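Local structure of DNA repair and telomere maintenance protein nbs1 (Schizosaccharomyces pombe, 3HUF) at residues Phe77-Lys80 and Val85-Gln88. The protein serves as the adaptor subunit of the MRN complex in DNA double-strand break repair, binding phosphorylated partners such as Ctp1 through its N-terminal FHA and BRCT domains. Numbering follows the deposited sequence.
Sequences FGTK and VVGQ
Lys-80 and Val-85 form an antiparallel, non-hydrogen-bonded pair (CA to CA 4.2 Å) in a beta hairpin of the FHA domain, the phosphopeptide-binding beta sandwich of Nbs1. One direct backbone hydrogen bond links 77-80 and 85-88: Val-86 N donates to Thr-79 O over 2.7 Å, nearly straight at 174° about the hydrogen. The same oxygen also receives a CA-H...O contact from Val-85 CA at 3.5 Å. Thr-79 and Val-86 are the next pair after Lys-80 and Val-85; that direct bond is one half of it, and in the other half a water bridges the chains, accepting from Thr-79 N (3.0 Å) and donating to Val-86 O (2.7 Å); the two chains diverge beyond it.

Lys-80 and Val-85 share one face of the sheet, where the extended lysine chain runs obliquely past the valine and its CE meets Val-85 CG2 at 4.1 Å. Thr-79 and Val-86, both buried, lie side by side, pointing the same way, and both touch Val-70 of strand 68-72 in the second sheet, consistent with a place in the sandwich interior. Thr-79 CG2 stands anti to the backbone N, while its chi1 of -56° sets OG1 beside that nitrogen, where it hydrogen-bonds Asp-72 OD1; this buried hydroxyl is thus satisfied. The methyl is turned instead to the valine: Thr-79 CG2 lies 4.1 Å from Val-86 CG2, which also packs 3.6 Å from Thr-79 O.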
loop_
_atom_site.group_PDB
_atom_site.type_symbol
_atom_site.label_atom_id
_atom_site.label_comp_id
_atom_site.label_asym_id
_atom_site.label_seq_id
_atom_site.Cartn_x
_atom_site.Cartn_y
_atom_site.Cartn_z
ATOM N N PHE A 77 -38.369 -0.203 -4.910
ATOM C CA PHE A 77 -37.883 0.799 -5.867
ATOM C C PHE A 77 -36.548 0.526 -6.578
ATOM O O PHE A 77 -36.111 1.348 -7.373
ATOM C CB PHE A 77 -37.886 2.193 -5.223
ATOM C CG PHE A 77 -39.254 2.666 -4.824
ATOM C CD1 PHE A 77 -39.556 2.917 -3.497
ATOM C CD2 PHE A 77 -40.255 2.834 -5.783
ATOM C CE1 PHE A 77 -40.830 3.347 -3.123
ATOM C CE2 PHE A 77 -41.530 3.266 -5.423
ATOM C CZ PHE A 77 -41.826 3.523 -4.084
ATOM N N GLY A 78 -35.914 -0.615 -6.308
ATOM C CA GLY A 78 -34.702 -1.027 -7.031
ATOM C C GLY A 78 -33.378 -0.487 -6.476
ATOM O O GLY A 78 -33.365 0.298 -5.522
ATOM N N THR A 79 -32.271 -0.907 -7.097
ATOM C CA THR A 79 -30.905 -0.470 -6.737
ATOM C C THR A 79 -30.103 -0.193 -8.003
ATOM O O THR A 79 -30.202 -0.935 -8.985
ATOM C CB THR A 79 -30.167 -1.554 -5.908
ATOM O OG1 THR A 79 -30.942 -1.873 -4.752
ATOM C CG2 THR A 79 -28.750 -1.092 -5.466
ATOM N N LYS A 80 -29.327 0.892 -7.999
ATOM C CA LYS A 80 -28.494 1.224 -9.151
ATOM C C LYS A 80 -27.081 1.380 -8.642
ATOM O O LYS A 80 -26.872 1.880 -7.519
ATOM C CB LYS A 80 -28.924 2.544 -9.820
ATOM C CG LYS A 80 -30.413 2.639 -10.236
ATOM C CD LYS A 80 -30.683 3.919 -11.031
ATOM C CE LYS A 80 -32.041 3.883 -11.669
ATOM N NZ LYS A 80 -32.269 5.004 -12.654
ATOM N N VAL A 85 -29.141 -0.044 -13.260
ATOM C CA VAL A 85 -30.047 -0.896 -12.483
ATOM C C VAL A 85 -29.370 -2.251 -12.183
ATOM O O VAL A 85 -28.834 -2.909 -13.085
ATOM C CB VAL A 85 -31.386 -1.146 -13.277
ATOM C CG1 VAL A 85 -32.169 -2.333 -12.706
ATOM C CG2 VAL A 85 -32.255 0.122 -13.338
ATOM N N VAL A 86 -29.399 -2.658 -10.920
ATOM C CA VAL A 86 -28.922 -3.974 -10.536
ATOM C C VAL A 86 -29.997 -5.014 -10.847
ATOM O O VAL A 86 -31.131 -4.925 -10.353
ATOM C CB VAL A 86 -28.544 -4.021 -9.050
ATOM C CG1 VAL A 86 -28.199 -5.433 -8.635
ATOM C CG2 VAL A 86 -27.368 -3.069 -8.776
ATOM N N GLY A 87 -29.631 -5.980 -11.684
ATOM C CA GLY A 87 -30.558 -7.010 -12.131
ATOM C C GLY A 87 -30.639 -8.095 -11.082
ATOM O O GLY A 87 -29.929 -8.046 -10.076
ATOM N N GLN A 88 -31.503 -9.079 -11.302
ATOM C CA GLN A 88 -31.503 -10.249 -10.426
ATOM C C GLN A 88 -30.182 -10.966 -10.652
ATOM O O GLN A 88 -29.528 -10.749 -11.675
ATOM C CB GLN A 88 -32.724 -11.147 -10.669
ATOM C CG GLN A 88 -33.202 -11.201 -12.105
ATOM C CD GLN A 88 -34.720 -11.314 -12.228
ATOM O OE1 GLN A 88 -35.471 -10.865 -11.350
ATOM N NE2 GLN A 88 -35.176 -11.900 -13.334
HETATM O O HOH W 1 -32.651 -3.312 -8.853
#